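Local structure of Sfrice_029225 (Spodoptera frugiperda, 6I50) at residues 2-8 against 51-56; 27-33 against 142-148; 75-81 against 116-122. The protein is an Eiger-type member of the tumour necrosis factor family, a trimeric cytokine that probably signals by binding TNF receptors. All coordinates share one frame; numbering follows the deposited sequence.

How the interactions relate
All three contacts reach one antiparallel sheet of the TNF jelly roll, whose strand 144-161 pairs with 5-10, 28-31 and 68-80; interaction 1 joins its strand 5-10 to the segment carrying strand 55-56 of the second sheet. Interactions 2 and 3 touch, centres about 10 Å apart: His145 N to Asp80 OD1 and Leu147 N to Tyr77 O, both 2.7 Å, are probable hydrogen bonds. Their own pairings add the outer strands, giving the local order 28-31, 144-161, 68-80, 117-129. Interaction 1 lies across the chain's centre, about 26 and 27 Å from interactions 2 and 3, centre to centre. Interactions 1 and 3 meet the second subunit, and interaction 3 also the third; interaction 2 touches no other chain.

Interaction 1. Residues 2-8 against 51-56; sequences PFIAAHF and HPRPTL
His51 lays its imidazole over the backbone and CB of Phe3, just before the N-terminal strand 5-10 of the TNF jelly roll and beside the loop that leads into strand 55-56. The two segments run in roughly the same direction, 26° apart, with no clear hydrogen bond between them. In His51, CB rests 3.2 Å from Phe3 O. CG stands anti to the carbonyl carbon (chi1 -52°), which brings the ring across Phe3: CG and ND1 approach Phe3 N, ND1 also nears Pro2 CA, CE1 is close to both Phe3 N and Phe3 CB, and CD2 and NE2 reach Phe3 CB. That CB sits over the imidazole face in a CH-pi contact, 3.7 Å from the ring centroid and 16° off its normal. The Phe3 ring leads away to meet Trp45 of helix 44-47.

Buried Pro52 O receives a CA-H...O contact from Ile4 CA (3.5 Å) but has no hydrogen-bond partner. Ile4 is the centre of an inverse gamma turn, and its side chain crosses that of Pro54 at about a right angle, CG2 against CD (4.1 Å). Arg53 sends its extended chain past Ala5 O and Ala6 CB, then turns NH1 back to Pro54 O in a 3.0 Å hydrogen bond on a lone pair. The same carbonyl oxygen lies in the plane of the Phe8 ring, 3.8 Å from CZ, while Phe8 CE1 packs 3.6 Å from Leu56 CB.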
loop_
_atom_site.group_PDB
_atom_site.type_symbol
_atom_site.label_atom_id
_atom_site.label_comp_id
_atom_site.label_asym_id
_atom_site.label_seq_id
_atom_site.Cartn_x
_atom_site.Cartn_y
_atom_site.Cartn_z
ATOM N N PRO A 2 24.289 3.267 0.228
ATOM C CA PRO A 2 23.526 4.474 -0.115
ATOM C C PRO A 2 22.029 4.217 -0.076
ATOM O O PRO A 2 21.548 3.156 -0.477
ATOM C CB PRO A 2 23.995 4.805 -1.538
ATOM C CG PRO A 2 25.232 3.988 -1.754
ATOM C CD PRO A 2 25.068 2.765 -0.913
ATOM N N PHE A 3 21.291 5.216 0.402
ATOM C CA PHE A 3 19.832 5.164 0.477
ATOM C C PHE A 3 19.307 5.884 -0.760
ATOM O O PHE A 3 19.086 7.095 -0.752
ATOM C CB PHE A 3 19.343 5.807 1.771
ATOM C CG PHE A 3 17.859 5.692 1.996
ATOM C CD1 PHE A 3 17.201 4.488 1.800
ATOM C CD2 PHE A 3 17.133 6.779 2.453
ATOM C CE1 PHE A 3 15.841 4.379 2.035
ATOM C CE2 PHE A 3 15.773 6.681 2.686
ATOM C CZ PHE A 3 15.126 5.479 2.480
ATOM N N ILE A 4 19.131 5.131 -1.844
ATOM C CA ILE A 4 18.693 5.695 -3.124
ATOM C C ILE A 4 17.167 5.718 -3.083
ATOM O O ILE A 4 16.495 4.770 -3.487
ATOM C CB ILE A 4 19.248 4.907 -4.308
ATOM C CG1 ILE A 4 20.781 4.897 -4.233
ATOM C CG2 ILE A 4 18.777 5.503 -5.634
ATOM C CD1 ILE A 4 21.447 4.217 -5.393
ATOM N N ALA A 5 16.612 6.822 -2.580
ATOM C CA ALA A 5 15.197 6.877 -2.246
ATOM C C ALA A 5 14.764 8.332 -2.175
ATOM O O ALA A 5 15.574 9.218 -1.903
ATOM C CB ALA A 5 14.914 6.178 -0.912
ATOM N N ALA A 6 13.476 8.562 -2.404
ATOM C CA ALA A 6 12.920 9.906 -2.353
ATOM C C ALA A 6 11.416 9.815 -2.136
ATOM O O ALA A 6 10.767 8.854 -2.557
ATOM C CB ALA A 6 13.231 10.693 -3.636
ATOM N N HIS A 7 10.873 10.832 -1.469
ATOM C CA HIS A 7 9.440 10.959 -1.251
ATOM C C HIS A 7 9.029 12.370 -1.636
ATOM O O HIS A 7 9.640 13.336 -1.177
ATOM C CB HIS A 7 9.066 10.686 0.210
ATOM C CG HIS A 7 7.599 10.794 0.486
ATOM N ND1 HIS A 7 6.731 9.735 0.323
ATOM C CD2 HIS A 7 6.845 11.837 0.908
ATOM C CE1 HIS A 7 5.508 10.117 0.647
ATOM N NE2 HIS A 7 5.550 11.387 1.008
ATOM N N PHE A 8 8.027 12.486 -2.502
ATOM C CA PHE A 8 7.507 13.774 -2.944
ATOM C C PHE A 8 6.028 13.830 -2.601
ATOM O O PHE A 8 5.292 12.876 -2.875
ATOM C CB PHE A 8 7.712 13.963 -4.450
ATOM C CG PHE A 8 9.107 13.668 -4.903
ATOM C CD1 PHE A 8 10.091 14.638 -4.808
ATOM C CD2 PHE A 8 9.445 12.412 -5.392
ATOM C CE1 PHE A 8 11.389 14.373 -5.215
ATOM C CE2 PHE A 8 10.739 12.139 -5.805
ATOM C CZ PHE A 8 11.714 13.124 -5.706
ATOM N N HIS A 51 22.292 11.412 0.072
ATOM C CA HIS A 51 22.481 10.290 -0.836
ATOM C C HIS A 51 22.115 10.664 -2.267
ATOM O O HIS A 51 21.239 11.501 -2.494
ATOM C CB HIS A 51 21.612 9.098 -0.411
ATOM C CG HIS A 51 21.780 8.709 1.026
ATOM N ND1 HIS A 51 22.861 7.982 1.478
ATOM C CD2 HIS A 51 21.005 8.947 2.110
ATOM C CE1 HIS A 51 22.742 7.788 2.780
ATOM N NE2 HIS A 51 21.625 8.364 3.187
ATOM N N PRO A 52 22.764 10.044 -3.253
ATOM C CA PRO A 52 22.217 10.073 -4.614
ATOM C C PRO A 52 20.821 9.472 -4.593
ATOM O O PRO A 52 20.555 8.521 -3.855
ATOM C CB PRO A 52 23.196 9.207 -5.419
ATOM C CG PRO A 52 24.422 9.088 -4.569
ATOM C CD PRO A 52 23.972 9.211 -3.145
ATOM N N ARG A 53 19.920 10.039 -5.389
ATOM C CA ARG A 53 18.511 9.692 -5.245
ATOM C C ARG A 53 17.757 10.166 -6.475
ATOM O O ARG A 53 18.247 11.025 -7.216
ATOM C CB ARG A 53 17.913 10.337 -3.986
ATOM C CG ARG A 53 18.022 11.859 -3.983
ATOM C CD ARG A 53 16.944 12.460 -3.110
ATOM N NE ARG A 53 17.125 13.892 -2.853
ATOM C CZ ARG A 53 16.494 14.861 -3.513
ATOM N NH1 ARG A 53 15.642 14.565 -4.488
ATOM N NH2 ARG A 53 16.709 16.130 -3.186
ATOM N N PRO A 54 16.550 9.647 -6.706
ATOM C CA PRO A 54 15.677 10.242 -7.724
ATOM C C PRO A 54 15.374 11.694 -7.389
ATOM O O PRO A 54 15.341 12.092 -6.224
ATOM C CB PRO A 54 14.408 9.379 -7.660
ATOM C CG PRO A 54 14.845 8.104 -7.010
ATOM C CD PRO A 54 15.927 8.489 -6.046
ATOM N N THR A 55 15.124 12.485 -8.428
ATOM C CA THR A 55 14.875 13.908 -8.262
ATOM C C THR A 55 13.567 14.279 -8.949
ATOM O O THR A 55 12.983 13.486 -9.691
ATOM C CB THR A 55 16.040 14.758 -8.803
ATOM O OG1 THR A 55 16.276 14.437 -10.182
ATOM C CG2 THR A 55 17.313 14.495 -7.994
ATOM N N LEU A 56 13.107 15.500 -8.687
ATOM C CA LEU A 56 11.824 15.989 -9.181
ATOM C C LEU A 56 12.055 17.084 -10.213
ATOM O O LEU A 56 12.734 18.080 -9.930
ATOM C CB LEU A 56 10.960 16.517 -8.032
ATOM C CG LEU A 56 9.556 17.016 -8.388
ATOM C CD1 LEU A 56 8.692 15.850 -8.837
ATOM C CD2 LEU A 56 8.931 17.750 -7.199
#

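Interaction 2. Residues 27-33 against 142-148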
loop_
_atom_site.group_PDB
_atom_site.type_symbol
_atom_site.label_atom_id
_atom_site.label_comp_id
_atom_site.label_asym_id
_atom_site.label_seq_id
_atom_site.Cartn_x
_atom_site.Cartn_y
_atom_site.Cartn_z
ATOM N N GLY A 27 -6.314 23.045 -0.595
ATOM C CA GLY A 27 -5.309 22.466 -1.476
ATOM C C GLY A 27 -5.873 21.751 -2.698
ATOM O O GLY A 27 -5.223 20.873 -3.278
ATOM N N LEU A 28 -7.081 22.139 -3.098
ATOM C CA LEU A 28 -7.779 21.480 -4.195
ATOM C C LEU A 28 -7.213 21.928 -5.539
ATOM O O LEU A 28 -7.123 23.129 -5.814
ATOM C CB LEU A 28 -9.277 21.785 -4.118
ATOM C CG LEU A 28 -10.233 21.007 -5.025
ATOM C CD1 LEU A 28 -10.273 19.542 -4.632
ATOM C CD2 LEU A 28 -11.629 21.617 -4.975
ATOM N N VAL A 29 -6.851 20.961 -6.380
ATOM C CA VAL A 29 -6.262 21.220 -7.688
ATOM C C VAL A 29 -7.051 20.460 -8.744
ATOM O O VAL A 29 -7.314 19.262 -8.589
ATOM C CB VAL A 29 -4.777 20.809 -7.733
ATOM C CG1 VAL A 29 -4.216 20.964 -9.141
ATOM C CG2 VAL A 29 -3.966 21.637 -6.742
ATOM N N ARG A 30 -7.420 21.153 -9.821
ATOM C CA ARG A 30 -8.009 20.518 -10.994
ATOM C C ARG A 30 -6.891 20.096 -11.934
ATOM O O ARG A 30 -6.023 20.904 -12.277
ATOM C CB ARG A 30 -8.973 21.464 -11.721
ATOM C CG ARG A 30 -10.014 20.753 -12.583
ATOM C CD ARG A 30 -10.575 21.670 -13.670
ATOM N NE ARG A 30 -11.957 22.072 -13.402
ATOM C CZ ARG A 30 -13.032 21.403 -13.812
ATOM N NH1 ARG A 30 -14.249 21.849 -13.522
ATOM N NH2 ARG A 30 -12.896 20.289 -14.514
ATOM N N VAL A 31 -6.909 18.832 -12.343
ATOM C CA VAL A 31 -5.909 18.278 -13.247
ATOM C C VAL A 31 -6.583 18.043 -14.590
ATOM O O VAL A 31 -7.541 17.265 -14.683
ATOM C CB VAL A 31 -5.299 16.980 -12.696
ATOM C CG1 VAL A 31 -4.354 16.360 -13.720
ATOM C CG2 VAL A 31 -4.573 17.255 -11.387
ATOM N N SER A 32 -6.084 18.713 -15.629
ATOM C CA SER A 32 -6.691 18.611 -16.945
ATOM C C SER A 32 -6.412 17.247 -17.568
ATOM O O SER A 32 -5.485 16.531 -17.181
ATOM C CB SER A 32 -6.171 19.719 -17.856
ATOM O OG SER A 32 -6.418 20.991 -17.284
ATOM N N HIS A 33 -7.240 16.893 -18.550
ATOM C CA HIS A 33 -7.074 15.636 -19.268
ATOM C C HIS A 33 -5.665 15.523 -19.832
ATOM O O HIS A 33 -5.174 16.437 -20.505
ATOM C CB HIS A 33 -8.103 15.534 -20.396
ATOM C CG HIS A 33 -8.059 14.234 -21.141
ATOM N ND1 HIS A 33 -7.714 14.149 -22.473
ATOM C CD2 HIS A 33 -8.311 12.967 -20.736
ATOM C CE1 HIS A 33 -7.757 12.886 -22.858
ATOM N NE2 HIS A 33 -8.118 12.148 -21.822
ATOM N N GLY A 142 -10.518 12.857 -18.066
ATOM C CA GLY A 142 -10.269 14.279 -17.986
ATOM C C GLY A 142 -10.893 14.923 -16.765
ATOM O O GLY A 142 -11.964 14.539 -16.297
ATOM N N ASP A 143 -10.179 15.916 -16.239
ATOM C CA ASP A 143 -10.708 16.852 -15.260
ATOM C C ASP A 143 -11.241 16.166 -14.012
ATOM O O ASP A 143 -12.453 16.001 -13.838
ATOM C CB ASP A 143 -11.782 17.713 -15.911
ATOM C CG ASP A 143 -11.196 18.704 -16.893
ATOM O OD1 ASP A 143 -10.263 18.323 -17.637
ATOM O OD2 ASP A 143 -11.656 19.865 -16.914
ATOM N N ARG A 144 -10.326 15.768 -13.142
ATOM C CA ARG A 144 -10.642 15.335 -11.796
ATOM C C ARG A 144 -9.957 16.288 -10.829
ATOM O O ARG A 144 -8.904 16.859 -11.140
ATOM C CB ARG A 144 -10.184 13.892 -11.542
ATOM C CG ARG A 144 -10.805 12.870 -12.481
ATOM C CD ARG A 144 -12.289 12.725 -12.238
ATOM N NE ARG A 144 -12.832 11.498 -12.824
ATOM C CZ ARG A 144 -13.379 11.414 -14.032
ATOM N NH1 ARG A 144 -13.855 10.253 -14.466
ATOM N NH2 ARG A 144 -13.461 12.488 -14.810
ATOM N N HIS A 145 -10.572 16.477 -9.669
ATOM C CA HIS A 145 -10.015 17.320 -8.623
ATOM C C HIS A 145 -9.414 16.456 -7.525
ATOM O O HIS A 145 -10.021 15.473 -7.090
ATOM C CB HIS A 145 -11.083 18.236 -8.028
ATOM C CG HIS A 145 -11.692 19.173 -9.021
ATOM N ND1 HIS A 145 -12.602 18.762 -9.971
ATOM C CD2 HIS A 145 -11.521 20.501 -9.213
ATOM C CE1 HIS A 145 -12.970 19.799 -10.702
ATOM N NE2 HIS A 145 -12.328 20.866 -10.262
ATOM N N SER A 146 -8.221 16.835 -7.078
ATOM C CA SER A 146 -7.531 16.133 -6.006
ATOM C C SER A 146 -7.010 17.140 -4.990
ATOM O O SER A 146 -6.795 18.314 -5.302
ATOM C CB SER A 146 -6.376 15.273 -6.542
ATOM O OG SER A 146 -5.571 16.008 -7.447
ATOM N N LEU A 147 -6.815 16.668 -3.758
ATOM C CA LEU A 147 -6.272 17.494 -2.683
ATOM C C LEU A 147 -4.766 17.279 -2.615
ATOM O O LEU A 147 -4.298 16.187 -2.269
ATOM C CB LEU A 147 -6.933 17.162 -1.347
ATOM C CG LEU A 147 -8.395 17.566 -1.199
ATOM C CD1 LEU A 147 -8.931 17.125 0.155
ATOM C CD2 LEU A 147 -8.539 19.070 -1.367
ATOM N N MET A 148 -4.004 18.320 -2.941
ATOM C CA MET A 148 -2.548 18.216 -2.972
ATOM C C MET A 148 -1.974 18.781 -1.673
ATOM O O MET A 148 -1.390 19.863 -1.610
ATOM C CB MET A 148 -1.989 18.922 -4.204
ATOM C CG MET A 148 -2.636 18.467 -5.506
ATOM S SD MET A 148 -2.677 16.669 -5.617
ATOM C CE MET A 148 -0.951 16.341 -5.452
HETATM O O HOH W 1 -14.492 18.397 -14.261
#
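Arg30 and His145, a non-hydrogen-bonded antiparallel pair, meet with their flat groups steeply inclined, guanidinium and imidazole planes 64° apart. Arg30 CG sits over the His145 face in a CH-pi contact, 3.6 Å from the centroid. Beyond it the chain bends at chi3 (-108°), which brings the guanidinium round the rim of the imidazole: His145 CE1 lies over the guanidinium centre, 3.5 Å from CZ, while Arg30 NH1 lies in the imidazole plane at its edge. The bend also carries Arg30 NH2 to Asp143 OD2, a salt bridge of 2.7 Å whose carboxylate is turned well out of the guanidinium plane. A water link from this NH2 to Asp143 O is doubtful, the water lying very close to NH2.

On the face of Arg30 and His145, Leu28 lies obliquely against its neighbours, CD1 being 3.7 Å from both Leu147 CD2 and His145 CB. On the opposite face, that of Val29 and Val31, Val29 CG2 meets Met148 CG at about a right angle, also at 3.7 Å. Backbone bonds hold the register, among them Val29 N to Ser146 O (2.9 Å) and Val31 N to Arg144 O. On the far side of 144-161, Asp80 accepts from His145 N. Asp143, with positive phi (57°), and Arg144 both face Val31, making a G1 beta bulge where strand 144-161 of the TNF jelly-roll sheet begins its pairing with strand 28-31.

Interaction 3. Residues 75-81 against 116-122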
loop_
_atom_site.group_PDB
_atom_site.type_symbol
_atom_site.label_atom_id
_atom_site.label_comp_id
_atom_site.label_asym_id
_atom_site.label_seq_id
_atom_site.Cartn_x
_atom_site.Cartn_y
_atom_site.Cartn_z
ATOM N N GLN A 75 -0.122 7.768 -3.982
ATOM C CA GLN A 75 -1.471 8.023 -3.490
ATOM C C GLN A 75 -1.974 9.344 -4.050
ATOM O O GLN A 75 -1.297 10.373 -3.931
ATOM C CB GLN A 75 -1.526 8.064 -1.963
ATOM C CG GLN A 75 -2.925 8.371 -1.432
ATOM C CD GLN A 75 -3.063 8.031 0.034
ATOM O OE1 GLN A 75 -2.948 6.867 0.422
ATOM N NE2 GLN A 75 -3.324 9.045 0.862
ATOM N N ILE A 76 -3.149 9.314 -4.667
ATOM C CA ILE A 76 -3.853 10.522 -5.081
ATOM C C ILE A 76 -5.130 10.600 -4.261
ATOM O O ILE A 76 -5.932 9.655 -4.253
ATOM C CB ILE A 76 -4.162 10.528 -6.586
ATOM C CG1 ILE A 76 -2.866 10.400 -7.406
ATOM C CG2 ILE A 76 -4.914 11.796 -6.970
ATOM C CD1 ILE A 76 -1.875 11.534 -7.194
ATOM N N TYR A 77 -5.317 11.716 -3.568
ATOM C CA TYR A 77 -6.499 11.938 -2.738
ATOM C C TYR A 77 -7.476 12.781 -3.552
ATOM O O TYR A 77 -7.272 13.983 -3.734
ATOM C CB TYR A 77 -6.093 12.617 -1.435
ATOM C CG TYR A 77 -7.140 12.661 -0.342
ATOM C CD1 TYR A 77 -8.270 13.458 -0.462
ATOM C CD2 TYR A 77 -6.961 11.951 0.839
ATOM C CE1 TYR A 77 -9.210 13.519 0.547
ATOM C CE2 TYR A 77 -7.900 12.009 1.855
ATOM C CZ TYR A 77 -9.015 12.796 1.704
ATOM O OH TYR A 77 -9.951 12.861 2.712
ATOM N N TYR A 78 -8.539 12.150 -4.042
ATOM C CA TYR A 78 -9.536 12.855 -4.836
ATOM C C TYR A 78 -10.607 13.468 -3.949
ATOM O O TYR A 78 -11.007 12.889 -2.934
ATOM C CB TYR A 78 -10.193 11.910 -5.845
ATOM C CG TYR A 78 -9.239 11.377 -6.890
ATOM C CD1 TYR A 78 -8.995 12.077 -8.065
ATOM C CD2 TYR A 78 -8.580 10.172 -6.697
ATOM C CE1 TYR A 78 -8.116 11.581 -9.021
ATOM C CE2 TYR A 78 -7.711 9.669 -7.639
ATOM C CZ TYR A 78 -7.479 10.374 -8.797
ATOM O OH TYR A 78 -6.606 9.854 -9.727
ATOM N N LEU A 79 -11.071 14.647 -4.344
ATOM C CA LEU A 79 -12.246 15.288 -3.755
ATOM C C LEU A 79 -13.040 15.711 -4.984
ATOM O O LEU A 79 -12.845 16.804 -5.522
ATOM C CB LEU A 79 -11.880 16.461 -2.843
ATOM C CG LEU A 79 -13.061 17.094 -2.101
ATOM C CD1 LEU A 79 -13.890 16.014 -1.428
ATOM C CD2 LEU A 79 -12.585 18.112 -1.080
ATOM N N ASP A 80 -13.905 14.817 -5.452
ATOM C CA ASP A 80 -14.421 14.920 -6.804
ATOM C C ASP A 80 -15.826 14.341 -6.833
ATOM O O ASP A 80 -16.194 13.517 -5.992
ATOM C CB ASP A 80 -13.501 14.188 -7.790
ATOM C CG ASP A 80 -13.756 14.579 -9.231
ATOM O OD1 ASP A 80 -13.123 15.540 -9.714
ATOM O OD2 ASP A 80 -14.590 13.916 -9.880
ATOM N N SER A 81 -16.606 14.777 -7.818
ATOM C CA SER A 81 -17.992 14.344 -7.928
ATOM C C SER A 81 -18.205 13.257 -8.977
ATOM O O SER A 81 -19.327 12.763 -9.107
ATOM C CB SER A 81 -18.901 15.543 -8.232
ATOM O OG SER A 81 -18.495 16.200 -9.416
ATOM N N ASP A 116 -19.592 15.884 -4.386
ATOM C CA ASP A 116 -18.164 15.810 -4.108
ATOM C C ASP A 116 -17.926 14.877 -2.932
ATOM O O ASP A 116 -18.623 14.958 -1.915
ATOM C CB ASP A 116 -17.597 17.197 -3.795
ATOM C CG ASP A 116 -17.444 18.064 -5.029
ATOM O OD1 ASP A 116 -17.275 17.512 -6.135
ATOM O OD2 ASP A 116 -17.486 19.306 -4.889
ATOM N N LYS A 117 -16.944 13.987 -3.058
ATOM C CA LYS A 117 -16.650 13.101 -1.943
ATOM C C LYS A 117 -15.183 12.727 -1.954
ATOM O O LYS A 117 -14.557 12.675 -3.022
ATOM C CB LYS A 117 -17.517 11.836 -1.968
ATOM C CG LYS A 117 -17.421 11.028 -3.226
ATOM C CD LYS A 117 -18.734 10.308 -3.439
ATOM C CE LYS A 117 -19.080 10.241 -4.907
ATOM N NZ LYS A 117 -18.081 9.436 -5.661
ATOM N N PRO A 118 -14.601 12.461 -0.782
ATOM C CA PRO A 118 -13.169 12.167 -0.698
ATOM C C PRO A 118 -12.867 10.690 -0.889
ATOM O O PRO A 118 -13.536 9.841 -0.293
ATOM C CB PRO A 118 -12.812 12.625 0.720
ATOM C CG PRO A 118 -14.065 12.386 1.496
ATOM C CD PRO A 118 -15.218 12.605 0.549
ATOM N N ASN A 119 -11.858 10.381 -1.704
ATOM C CA ASN A 119 -11.407 9.007 -1.912
ATOM C C ASN A 119 -9.917 9.039 -2.206
ATOM O O ASN A 119 -9.502 9.654 -3.189
ATOM C CB ASN A 119 -12.148 8.343 -3.078
ATOM C CG ASN A 119 -13.495 7.803 -2.682
ATOM O OD1 ASN A 119 -13.589 6.807 -1.964
ATOM N ND2 ASN A 119 -14.555 8.445 -3.160
ATOM N N SER A 120 -9.118 8.373 -1.376
ATOM C CA SER A 120 -7.692 8.237 -1.642
ATOM C C SER A 120 -7.457 6.937 -2.411
ATOM O O SER A 120 -8.027 5.893 -2.074
ATOM C CB SER A 120 -6.885 8.266 -0.340
ATOM O OG SER A 120 -7.304 7.275 0.582
ATOM N N CYS A 121 -6.653 7.009 -3.465
ATOM C CA CYS A 121 -6.388 5.857 -4.323
ATOM C C CYS A 121 -4.899 5.561 -4.219
ATOM O O CYS A 121 -4.077 6.334 -4.725
ATOM C CB CYS A 121 -6.799 6.135 -5.772
ATOM S SG CYS A 121 -7.346 4.670 -6.731
ATOM N N PHE A 122 -4.559 4.455 -3.557
ATOM C CA PHE A 122 -3.179 4.079 -3.275
ATOM C C PHE A 122 -2.815 2.805 -4.029
ATOM O O PHE A 122 -3.616 1.867 -4.104
ATOM C CB PHE A 122 -2.969 3.862 -1.767
ATOM C CG PHE A 122 -1.584 3.401 -1.406
ATOM C CD1 PHE A 122 -1.212 2.061 -1.533
ATOM C CD2 PHE A 122 -0.653 4.310 -0.928
ATOM C CE1 PHE A 122 0.070 1.652 -1.227
ATOM C CE2 PHE A 122 0.630 3.909 -0.608
ATOM C CZ PHE A 122 0.995 2.574 -0.757
HETATM O O HOH W 2 -5.406 5.429 0.515
HETATM O O HOH W 3 -15.544 10.947 -6.999
#
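Strands 75-80 and 117-122 run antiparallel, 162° apart, with Ile76-Cys121, Tyr78-Asn119 and Asp80-Lys117 as hydrogen-bonded pairs. Tyr78 N donates to Asn119 O at 2.8 Å; Asp80 N to Lys117 O is weak. A water donates to Asp80 O and accepts from Lys117 NZ. On the face of Gln75, Tyr77 and Leu79, the Tyr77 side chain lies alongside Pro118, its OH 3.5 Å from Pro118 CB. With CG anti to the backbone N (chi1 178°), extended Gln75 passes alongside Ser120 CB, CD and NE2 each 3.8 Å from it, and brings OE1 3.7 Å from Phe122 CD2, amide and ring planes 79° apart. A water joins Gln75 OE1 to Ser120 OG.

This face forms part of the TNF-family trimer interface: Gln75 OE1 is hydrogen-bonded to Ser123 OG, NE2 to Gln104 O and Ser120 OG to Ala106 N, all of the second subunit, and Phe122 meets its counterparts in both other subunits edge-to-face. Gln75 NE2 also bonds Lys152 O of its own chain. A leucine here would probably leave Ser123 OG, Gln104 O and Lys152 O without their amide partner. On the other face Tyr78 sets its ring edge against Asn119 O and Cys121 CB, and Cys121 is disulfide-bonded to Cys105.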